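Local coordinates for alpha-galactosidase (Umbelopsis vinacea, PDB 3A5V), which hydrolyses terminal alpha-galactosyl residues from galactosides, as a tetrameric, N-glycosylated glycoside hydrolase of family 27, at residues V360-K365 and G384-K389; K56-S61 and G103-L108; N303-K308 and W345-P350. All blocks are in the same frame, centred on the assembly; numbering follows the deposited sequence.

Interaction 1: V360-K365 and G384-K389; sequences VRDLWK and GVRLLK
Arg361 and Lys389 face each other as an antiparallel hydrogen-bonded pair, and two backbone bonds join them: Arg361 N to Lys389 O at 2.8 Å and Lys389 N to Arg361 O at 2.9 Å. A third, Leu363 N to Leu387 O at 3.0 Å, extends the backbone hydrogen bonding one residue past the strand, into the turn that follows. The side chains of Arg361 and Lys389 end on partners beyond the pair: Arg361 forms a salt bridge with Glu289, and Lys389 bonds a bound pentaethylene glycol ether.

Asp362 and Arg386 supply the charged contact. The arginine chain, bent at chi2 and chi3, grips the carboxylate side-on: Arg386 NE and NH2 both donate to Asp362 OD2, NH2 at 2.8 Å, with the two planes only 27° apart. Asp362 OD1 accepts from Lys365 N at 3.1 Å in an Asx motif. Aspartate suits the place because one carboxylate serves both: OD1 receives the backbone N-H of the turn and OD2 holds the guanidinium. Water 1 joins Asp362 OD1 to Leu387 N. Lys365 lays its CE over one face of the guanidinium, 3.4 Å from Arg386 NH2.

These strands, 358-362 and 384-390, are neighbours in the antiparallel sheet of the C-terminal beta sandwich.

Apolar packing lies on both faces. Val360 CG1 meets Leu388 CB at 3.8 Å on the face covered by strand 375-380. Across the sheet, Leu387 CB lies 3.6 Å from Trp364 CD1, and its CD2 approaches Leu363 CB; branched leucines and a broad indole suit this face, where helices 251-263 and 288-294 of the barrel domain pack, Trp364 NE1 bonding Thr259.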
loop_
_atom_site.group_PDB
_atom_site.type_symbol
_atom_site.label_atom_id
_atom_site.label_comp_id
_atom_site.label_asym_id
_atom_site.label_seq_id
_atom_site.Cartn_x
_atom_site.Cartn_y
_atom_site.Cartn_z
ATOM N N VAL A 360 43.716 0.252 13.438
ATOM C CA VAL A 360 42.706 0.871 12.580
ATOM C C VAL A 360 43.415 1.712 11.530
ATOM O O VAL A 360 44.286 2.530 11.862
ATOM C CB VAL A 360 41.746 1.775 13.394
ATOM C CG1 VAL A 360 40.681 2.411 12.462
ATOM C CG2 VAL A 360 41.076 0.967 14.522
ATOM N N ARG A 361 43.041 1.506 10.273
ATOM C CA ARG A 361 43.625 2.251 9.151
ATOM C C ARG A 361 42.572 3.181 8.541
ATOM O O ARG A 361 41.405 2.799 8.396
ATOM C CB ARG A 361 44.121 1.268 8.092
ATOM C CG ARG A 361 44.739 1.911 6.857
ATOM C CD ARG A 361 45.304 0.838 5.923
ATOM N NE ARG A 361 46.009 1.419 4.770
ATOM C CZ ARG A 361 47.274 1.840 4.789
ATOM N NH1 ARG A 361 47.990 1.787 5.917
ATOM N NH2 ARG A 361 47.819 2.347 3.683
ATOM N N ASP A 362 42.995 4.389 8.183
ATOM C CA ASP A 362 42.129 5.337 7.489
ATOM C C ASP A 362 42.373 5.123 5.999
ATOM O O ASP A 362 43.482 5.385 5.503
ATOM C CB ASP A 362 42.448 6.774 7.917
ATOM C CG ASP A 362 41.495 7.810 7.315
ATOM O OD1 ASP A 362 41.135 7.704 6.110
ATOM O OD2 ASP A 362 41.114 8.750 8.051
ATOM N N LEU A 363 41.342 4.644 5.297
ATOM C CA LEU A 363 41.482 4.230 3.893
ATOM C C LEU A 363 41.586 5.378 2.891
ATOM O O LEU A 363 42.223 5.235 1.832
ATOM C CB LEU A 363 40.351 3.272 3.491
ATOM C CG LEU A 363 40.281 1.957 4.278
ATOM C CD1 LEU A 363 39.317 1.023 3.570
ATOM C CD2 LEU A 363 41.677 1.279 4.439
ATOM N N TRP A 364 40.961 6.507 3.210
ATOM C CA TRP A 364 41.094 7.713 2.374
ATOM C C TRP A 364 42.483 8.323 2.489
ATOM O O TRP A 364 43.094 8.678 1.476
ATOM C CB TRP A 364 40.024 8.762 2.720
ATOM C CG TRP A 364 38.676 8.377 2.138
ATOM C CD1 TRP A 364 37.532 8.078 2.834
ATOM C CD2 TRP A 364 38.358 8.210 0.747
ATOM N NE1 TRP A 364 36.520 7.750 1.966
ATOM C CE2 TRP A 364 36.992 7.826 0.677
ATOM C CE3 TRP A 364 39.085 8.375 -0.449
ATOM C CZ2 TRP A 364 36.333 7.583 -0.541
ATOM C CZ3 TRP A 364 38.429 8.127 -1.674
ATOM C CH2 TRP A 364 37.064 7.736 -1.707
ATOM N N LYS A 365 42.962 8.447 3.726
ATOM C CA LYS A 365 44.295 9.004 4.005
ATOM C C LYS A 365 45.383 7.994 3.675
ATOM O O LYS A 365 46.548 8.371 3.445
ATOM C CB LYS A 365 44.382 9.487 5.463
ATOM C CG LYS A 365 43.486 10.695 5.731
ATOM C CD LYS A 365 43.314 11.067 7.223
ATOM C CE LYS A 365 41.896 11.643 7.478
ATOM N NZ LYS A 365 41.649 12.972 6.848
ATOM N N GLY A 384 30.057 14.535 5.833
ATOM C CA GLY A 384 31.337 13.860 5.655
ATOM C C GLY A 384 31.372 12.459 6.221
ATOM O O GLY A 384 30.444 12.039 6.945
ATOM N N VAL A 385 32.433 11.732 5.858
ATOM C CA VAL A 385 32.694 10.373 6.347
ATOM C C VAL A 385 34.123 10.228 6.847
ATOM O O VAL A 385 35.010 10.970 6.423
ATOM C CB VAL A 385 32.452 9.264 5.248
ATOM C CG1 VAL A 385 30.929 9.062 4.974
ATOM C CG2 VAL A 385 33.263 9.563 3.946
ATOM N N ARG A 386 34.328 9.281 7.760
ATOM C CA ARG A 386 35.645 8.671 7.942
ATOM C C ARG A 386 35.462 7.189 7.625
ATOM O O ARG A 386 34.540 6.551 8.143
ATOM C CB ARG A 386 36.205 8.869 9.366
ATOM C CG ARG A 386 36.474 10.347 9.746
ATOM C CD ARG A 386 37.602 10.987 8.908
ATOM N NE ARG A 386 38.920 10.409 9.195
ATOM C CZ ARG A 386 39.689 10.751 10.234
ATOM N NH1 ARG A 386 39.277 11.676 11.106
ATOM N NH2 ARG A 386 40.872 10.164 10.400
ATOM N N LEU A 387 36.332 6.673 6.762
ATOM C CA LEU A 387 36.260 5.305 6.267
ATOM C C LEU A 387 37.434 4.534 6.857
ATOM O O LEU A 387 38.605 4.850 6.561
ATOM C CB LEU A 387 36.335 5.284 4.726
ATOM C CG LEU A 387 36.490 3.898 4.077
ATOM C CD1 LEU A 387 35.329 2.974 4.445
ATOM C CD2 LEU A 387 36.640 3.993 2.559
ATOM N N LEU A 388 37.121 3.528 7.674
ATOM C CA LEU A 388 38.127 2.839 8.472
ATOM C C LEU A 388 38.163 1.369 8.146
ATOM O O LEU A 388 37.113 0.756 7.852
ATOM C CB LEU A 388 37.830 2.984 9.982
ATOM C CG LEU A 388 37.527 4.401 10.492
ATOM C CD1 LEU A 388 37.071 4.352 11.962
ATOM C CD2 LEU A 388 38.740 5.335 10.303
ATOM N N LYS A 389 39.366 0.799 8.213
ATOM C CA LYS A 389 39.523 -0.649 8.208
ATOM C C LYS A 389 40.165 -1.126 9.510
ATOM O O LYS A 389 41.256 -0.677 9.880
ATOM C CB LYS A 389 40.361 -1.109 7.005
ATOM C CG LYS A 389 40.484 -2.644 6.901
ATOM C CD LYS A 389 41.390 -3.024 5.739
ATOM C CE LYS A 389 41.595 -4.536 5.648
ATOM N NZ LYS A 389 42.458 -4.836 4.480
HETATM O O HOH W 1 38.507 8.594 6.161
#

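Interaction 2: K56-S61 and G103-L108; sequences KNERES and GHIASL. With MAN (alpha-D-mannopyranose), chain B; MAN (alpha-D-mannopyranose), chain C.
A small loop-to-loop contact, extended by sugar, joins Arg59 to Ile105 and Ala106 in the barrel domain, one loop following strand 47-49 and the other strand 89-95. Arg59, extended from CG to NE, reaches across to give NH2 to Ala106 O at 3.0 Å; the oxygen lies in the guanidinium plane, whereas the donor stands above the carbonyl plane. The second terminal nitrogen, NH1, is held by Lys63 O and by a salt bridge to Asp114, which fixes the rotation of the group. Ile105 crosses the arginine chain obliquely; in one of its two modelled conformers its CG2 lies 3.5 Å from Arg59 NE and its CD1 3.7 Å from C6 of the chain B mannose.

That mannose bonds Gly103 O through O6 at 2.9 Å. Water 2 connects its O4 with Lys56 O and Ile105 N, bridging both loops. At the chain C mannose, O2 accepts from Asn57 ND2 at 2.8 Å and donates to Glu58 OE2 at 2.7 Å; an amide and a carboxylate are well matched to one hydroxyl that plays both roles. Loops of this kind, following the C-terminal ends of the parallel strands, are characteristic of the (beta/alpha)8 barrel.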
loop_
_atom_site.group_PDB
_atom_site.type_symbol
_atom_site.label_atom_id
_atom_site.label_comp_id
_atom_site.label_asym_id
_atom_site.label_seq_id
_atom_site.Cartn_x
_atom_site.Cartn_y
_atom_site.Cartn_z
ATOM N N LYS A 56 18.511 4.294 -34.067
ATOM C CA LYS A 56 17.919 4.754 -35.317
ATOM C C LYS A 56 16.426 5.022 -35.078
ATOM O O LYS A 56 15.819 4.470 -34.137
ATOM C CB LYS A 56 18.121 3.676 -36.396
ATOM C CG LYS A 56 17.906 4.148 -37.834
ATOM C CD LYS A 56 18.418 3.099 -38.821
ATOM C CE LYS A 56 17.928 3.394 -40.241
ATOM N NZ LYS A 56 18.578 2.456 -41.187
ATOM N N ASN A 57 15.835 5.879 -35.909
ATOM C CA ASN A 57 14.448 6.326 -35.703
ATOM C C ASN A 57 13.379 5.243 -35.887
ATOM O O ASN A 57 12.282 5.365 -35.345
ATOM C CB ASN A 57 14.125 7.533 -36.597
ATOM C CG ASN A 57 14.036 7.148 -38.064
ATOM O OD1 ASN A 57 14.958 6.532 -38.604
ATOM N ND2 ASN A 57 12.915 7.485 -38.710
ATOM N N GLU A 58 13.694 4.195 -36.648
ATOM C CA GLU A 58 12.763 3.094 -36.868
ATOM C C GLU A 58 13.519 1.781 -36.997
ATOM O O GLU A 58 14.696 1.782 -37.348
ATOM C CB GLU A 58 11.884 3.334 -38.114
ATOM C CG GLU A 58 10.912 4.557 -38.016
ATOM C CD GLU A 58 9.879 4.479 -36.858
ATOM O OE1 GLU A 58 9.436 3.363 -36.492
ATOM O OE2 GLU A 58 9.499 5.552 -36.318
ATOM N N ARG A 59 12.839 0.675 -36.692
ATOM C CA ARG A 59 13.370 -0.672 -36.904
ATOM C C ARG A 59 13.488 -0.993 -38.398
ATOM O O ARG A 59 12.804 -0.390 -39.231
ATOM C CB ARG A 59 12.484 -1.719 -36.227
ATOM C CG ARG A 59 12.530 -1.673 -34.706
ATOM C CD ARG A 59 11.648 -2.745 -34.038
ATOM N NE ARG A 59 11.833 -2.677 -32.588
ATOM C CZ ARG A 59 12.812 -3.285 -31.920
ATOM N NH1 ARG A 59 13.674 -4.094 -32.549
ATOM N NH2 ARG A 59 12.912 -3.117 -30.601
ATOM N N GLU A 60 14.371 -1.932 -38.717
ATOM C CA GLU A 60 14.515 -2.442 -40.072
ATOM C C GLU A 60 13.284 -3.286 -40.421
ATOM O O GLU A 60 12.522 -3.699 -39.534
ATOM C CB GLU A 60 15.798 -3.285 -40.179
ATOM C CG GLU A 60 17.082 -2.534 -39.777
ATOM C CD GLU A 60 17.290 -1.255 -40.590
ATOM O OE1 GLU A 60 17.249 -1.340 -41.832
ATOM O OE2 GLU A 60 17.486 -0.164 -40.006
ATOM N N SER A 61 13.082 -3.537 -41.715
ATOM C CA SER A 61 12.050 -4.493 -42.153
ATOM C C SER A 61 12.238 -5.835 -41.483
ATOM O O SER A 61 11.265 -6.512 -41.169
ATOM C CB SER A 61 12.076 -4.675 -43.676
ATOM O OG SER A 61 11.574 -3.511 -44.301
ATOM N N GLY A 103 12.345 8.518 -25.323
ATOM C CA GLY A 103 11.353 8.450 -26.402
ATOM C C GLY A 103 11.779 7.692 -27.652
ATOM O O GLY A 103 11.110 7.770 -28.681
ATOM N N HIS A 104 12.877 6.942 -27.570
ATOM C CA HIS A 104 13.340 6.114 -28.693
ATOM C C HIS A 104 12.741 4.708 -28.664
ATOM O O HIS A 104 12.201 4.282 -27.649
ATOM C CB HIS A 104 14.869 6.102 -28.709
ATOM C CG HIS A 104 15.440 7.483 -28.688
ATOM N ND1 HIS A 104 16.021 8.035 -27.566
ATOM C CD2 HIS A 104 15.401 8.469 -29.613
ATOM C CE1 HIS A 104 16.357 9.286 -27.818
ATOM N NE2 HIS A 104 16.010 9.569 -29.060
ATOM N N ILE A 105 12.827 3.997 -29.785
ATOM C CA ILE A 105 12.316 2.623 -29.875
ATOM C C ILE A 105 12.993 1.738 -28.826
ATOM O O ILE A 105 14.219 1.751 -28.705
ATOM C CB ILE A 105 12.516 2.018 -31.301
ATOM C CG1 ILE A 105 11.895 2.924 -32.383
ATOM C CG2 ILE A 105 12.002 0.568 -31.377
ATOM C CD1 ILE A 105 10.381 3.016 -32.347
ATOM N N ALA A 106 12.180 0.986 -28.078
ATOM C CA ALA A 106 12.679 0.088 -27.026
ATOM C C ALA A 106 12.220 -1.371 -27.263
ATOM O O ALA A 106 11.662 -1.680 -28.315
ATOM C CB ALA A 106 12.246 0.600 -25.648
ATOM N N SER A 107 12.453 -2.257 -26.293
ATOM C CA SER A 107 12.514 -3.697 -26.579
ATOM C C SER A 107 11.343 -4.581 -26.148
ATOM O O SER A 107 11.391 -5.789 -26.396
ATOM C CB SER A 107 13.818 -4.291 -26.013
ATOM O OG SER A 107 14.949 -3.526 -26.429
ATOM N N LEU A 108 10.309 -4.023 -25.508
ATOM C CA LEU A 108 9.182 -4.863 -25.054
ATOM C C LEU A 108 8.545 -5.595 -26.238
ATOM O O LEU A 108 8.104 -4.955 -27.192
ATOM C CB LEU A 108 8.111 -4.031 -24.338
ATOM C CG LEU A 108 6.949 -4.798 -23.682
ATOM C CD1 LEU A 108 7.464 -5.613 -22.487
ATOM C CD2 LEU A 108 5.840 -3.813 -23.251
HETATM C C1 MAN B . 10.659 10.062 -33.874
HETATM C C2 MAN B . 11.548 10.894 -32.945
HETATM C C3 MAN B . 12.811 10.126 -32.543
HETATM C C4 MAN B . 12.527 8.682 -32.126
HETATM C C5 MAN B . 11.499 8.004 -33.041
HETATM C C6 MAN B . 11.071 6.631 -32.535
HETATM O O2 MAN B . 10.841 11.272 -31.777
HETATM O O3 MAN B . 13.460 10.801 -31.484
HETATM O O4 MAN B . 13.749 7.981 -32.179
HETATM O O5 MAN B . 10.351 8.831 -33.240
HETATM O O6 MAN B . 10.359 6.747 -31.321
HETATM C C1 MAN C . 9.099 9.172 -38.169
HETATM C C2 MAN C . 9.807 8.888 -36.830
HETATM C C3 MAN C . 10.452 10.155 -36.239
HETATM C C4 MAN C . 11.263 10.913 -37.293
HETATM C C5 MAN C . 10.469 11.092 -38.593
HETATM C C6 MAN C . 11.296 11.780 -39.682
HETATM O O2 MAN C . 10.774 7.870 -36.987
HETATM O O3 MAN C . 11.314 9.868 -35.151
HETATM O O4 MAN C . 11.623 12.167 -36.757
HETATM O O5 MAN C . 9.969 9.844 -39.069
HETATM O O6 MAN C . 12.333 10.926 -40.120
HETATM O O HOH W 2 14.384 5.369 -31.951
#

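Interaction 3: N303-K308 and W345-P350; sequences NRIWVK and WVYNLP
At the outer edge of the C-terminal beta sandwich, Ile305 of edge strand 303-308 packs against Val346 and Tyr347 in the short 3-10 turn after helix 341-344. Ile305 and Val346 reach toward each other tip to tip, Ile305 CD1 lying 3.9 Å from Val346 CG1. Val346 CG1 sits between its backbone N and carbonyl carbon (chi1 60°), and from there it also lies over the centre of the Tyr347 ring, 3.8 Å above the plane. Ile305 CD1 meets two neighbours of the turn at once, sliding past the tyrosine with 3.9 Å to Tyr347 CE2.

The 3-10 turn that presents these two residues is closed by Asn348 N bonding Trp345 O at 2.9 Å. Within this chain strand 303-308 is an outermost strand of the sheet, next to strand 311-318.

Asn303 completes the contact: its OD1 stands 3.9 Å from Tyr347 CE2, with amide and ring planes 83° apart, a van der Waals approach. Tyrosine suits a place shared between packing and an interface. Its hydroxyl bonds Asp198 of the second subunit, and its ring forms a cation-pi pair with Arg214 of that subunit, whose Arg196 also bonds Ile305 O.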
loop_
_atom_site.group_PDB
_atom_site.type_symbol
_atom_site.label_atom_id
_atom_site.label_comp_id
_atom_site.label_asym_id
_atom_site.label_seq_id
_atom_site.Cartn_x
_atom_site.Cartn_y
_atom_site.Cartn_z
ATOM N N ASN A 303 26.536 -2.789 7.028
ATOM C CA ASN A 303 25.206 -2.557 7.608
ATOM C C ASN A 303 25.150 -1.243 8.379
ATOM O O ASN A 303 26.140 -0.872 9.003
ATOM C CB ASN A 303 24.832 -3.704 8.579
ATOM C CG ASN A 303 24.888 -5.066 7.913
ATOM O OD1 ASN A 303 25.610 -5.983 8.352
ATOM N ND2 ASN A 303 24.154 -5.202 6.837
ATOM N N ARG A 304 24.003 -0.551 8.362
ATOM C CA ARG A 304 23.856 0.645 9.197
ATOM C C ARG A 304 23.490 0.221 10.639
ATOM O O ARG A 304 22.403 -0.304 10.892
ATOM C CB ARG A 304 22.832 1.644 8.616
ATOM C CG ARG A 304 22.753 2.970 9.401
ATOM C CD ARG A 304 22.126 4.099 8.587
ATOM N NE ARG A 304 20.662 4.073 8.577
ATOM C CZ ARG A 304 19.898 4.837 7.787
ATOM N NH1 ARG A 304 20.444 5.670 6.898
ATOM N NH2 ARG A 304 18.579 4.736 7.856
ATOM N N ILE A 305 24.407 0.457 11.563
ATOM C CA ILE A 305 24.303 -0.010 12.947
ATOM C C ILE A 305 23.400 0.907 13.780
ATOM O O ILE A 305 22.576 0.423 14.556
ATOM C CB ILE A 305 25.712 -0.106 13.604
ATOM C CG1 ILE A 305 26.603 -1.046 12.786
ATOM C CG2 ILE A 305 25.624 -0.578 15.088
ATOM C CD1 ILE A 305 25.948 -2.426 12.479
ATOM N N TRP A 306 23.546 2.215 13.599
ATOM C CA TRP A 306 22.642 3.174 14.235
ATOM C C TRP A 306 22.527 4.487 13.492
ATOM O O TRP A 306 23.356 4.815 12.621
ATOM C CB TRP A 306 22.995 3.441 15.719
ATOM C CG TRP A 306 24.444 3.783 16.088
ATOM C CD1 TRP A 306 25.278 3.003 16.839
ATOM C CD2 TRP A 306 25.178 5.005 15.820
ATOM N NE1 TRP A 306 26.478 3.644 17.046
ATOM C CE2 TRP A 306 26.454 4.861 16.411
ATOM C CE3 TRP A 306 24.891 6.189 15.115
ATOM C CZ2 TRP A 306 27.441 5.864 16.343
ATOM C CZ3 TRP A 306 25.871 7.188 15.039
ATOM C CH2 TRP A 306 27.138 7.012 15.649
ATOM N N VAL A 307 21.462 5.211 13.829
ATOM C CA VAL A 307 21.285 6.615 13.464
ATOM C C VAL A 307 21.107 7.382 14.782
ATOM O O VAL A 307 20.268 7.004 15.609
ATOM C CB VAL A 307 20.024 6.849 12.574
ATOM C CG1 VAL A 307 19.833 8.362 12.270
ATOM C CG2 VAL A 307 20.135 6.109 11.269
ATOM N N LYS A 308 21.900 8.430 14.985
ATOM C CA LYS A 308 21.790 9.262 16.189
ATOM C C LYS A 308 21.747 10.710 15.726
ATOM O O LYS A 308 22.772 11.284 15.375
ATOM C CB LYS A 308 22.972 9.039 17.142
ATOM C CG LYS A 308 23.039 7.635 17.765
ATOM C CD LYS A 308 24.350 7.438 18.556
ATOM C CE LYS A 308 24.429 6.031 19.189
ATOM N NZ LYS A 308 25.699 5.902 19.993
ATOM N N TRP A 345 30.536 -4.669 16.253
ATOM C CA TRP A 345 30.203 -6.101 16.187
ATOM C C TRP A 345 28.878 -6.443 16.914
ATOM O O TRP A 345 28.747 -7.514 17.533
ATOM C CB TRP A 345 31.384 -6.959 16.710
ATOM C CG TRP A 345 32.563 -6.891 15.760
ATOM C CD1 TRP A 345 32.706 -7.581 14.594
ATOM C CD2 TRP A 345 33.725 -6.069 15.885
ATOM N NE1 TRP A 345 33.893 -7.255 13.987
ATOM C CE2 TRP A 345 34.542 -6.328 14.754
ATOM C CE3 TRP A 345 34.165 -5.140 16.842
ATOM C CZ2 TRP A 345 35.766 -5.690 14.547
ATOM C CZ3 TRP A 345 35.384 -4.498 16.640
ATOM C CH2 TRP A 345 36.179 -4.788 15.500
ATOM N N VAL A 346 27.891 -5.545 16.812
ATOM C CA VAL A 346 26.596 -5.749 17.486
ATOM C C VAL A 346 25.955 -7.128 17.225
ATOM O O VAL A 346 25.431 -7.736 18.155
ATOM C CB VAL A 346 25.563 -4.586 17.205
ATOM C CG1 VAL A 346 25.244 -4.432 15.695
ATOM C CG2 VAL A 346 24.271 -4.753 18.051
ATOM N N TYR A 347 26.005 -7.623 15.983
ATOM C CA TYR A 347 25.314 -8.870 15.652
ATOM C C TYR A 347 26.006 -10.085 16.275
ATOM O O TYR A 347 25.414 -11.172 16.357
ATOM C CB TYR A 347 25.112 -9.016 14.136
ATOM C CG TYR A 347 24.402 -7.799 13.552
ATOM C CD1 TYR A 347 23.144 -7.401 14.033
ATOM C CD2 TYR A 347 25.004 -7.033 12.551
ATOM C CE1 TYR A 347 22.511 -6.262 13.532
ATOM C CE2 TYR A 347 24.364 -5.916 12.016
ATOM C CZ TYR A 347 23.129 -5.532 12.526
ATOM O OH TYR A 347 22.517 -4.425 12.007
ATOM N N ASN A 348 27.244 -9.884 16.732
ATOM C CA ASN A 348 27.980 -10.936 17.445
ATOM C C ASN A 348 27.791 -10.941 18.956
ATOM O O ASN A 348 28.287 -11.844 19.622
ATOM C CB ASN A 348 29.479 -10.868 17.135
ATOM C CG ASN A 348 29.787 -11.159 15.683
ATOM O OD1 ASN A 348 30.016 -10.240 14.890
ATOM N ND2 ASN A 348 29.815 -12.435 15.328
ATOM N N LEU A 349 27.113 -9.937 19.511
ATOM C CA LEU A 349 26.940 -9.882 20.970
ATOM C C LEU A 349 26.246 -11.157 21.488
ATOM O O LEU A 349 25.335 -11.675 20.825
ATOM C CB LEU A 349 26.161 -8.626 21.382
ATOM C CG LEU A 349 26.921 -7.314 21.210
ATOM C CD1 LEU A 349 25.965 -6.144 21.376
ATOM C CD2 LEU A 349 28.112 -7.213 22.200
ATOM N N PRO A 350 26.652 -11.658 22.677
ATOM C CA PRO A 350 27.583 -11.092 23.644
ATOM C C PRO A 350 29.063 -11.457 23.402
ATOM O O PRO A 350 29.914 -11.119 24.229
ATOM C CB PRO A 350 27.108 -11.740 24.941
ATOM C CG PRO A 350 26.806 -13.162 24.496
ATOM C CD PRO A 350 26.100 -12.945 23.156
#

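How the interactions relate
Interactions 1 and 3 both reach the same six-stranded sheet of the C-terminal domain, with centres about 18 Å apart and nearest atoms about 8 Å apart. They serve different boundaries: interaction 1 faces barrel helices of its own chain, whereas interaction 3, at an edge strand, faces a second subunit of the tetramer. Glycol ethers, probably from the crystallisation liquor, occupy separate pockets here: Trp364 lines one, Arg361, Leu363 and Lys389 another, and Tyr347 and Asn348 of interaction 3 a third. Interaction 2 lies across the chain's centre, in barrel-domain loops that contact two mannose residues; its centre is about 47 Å from that of interaction 1 and about 50 Å from that of interaction 3.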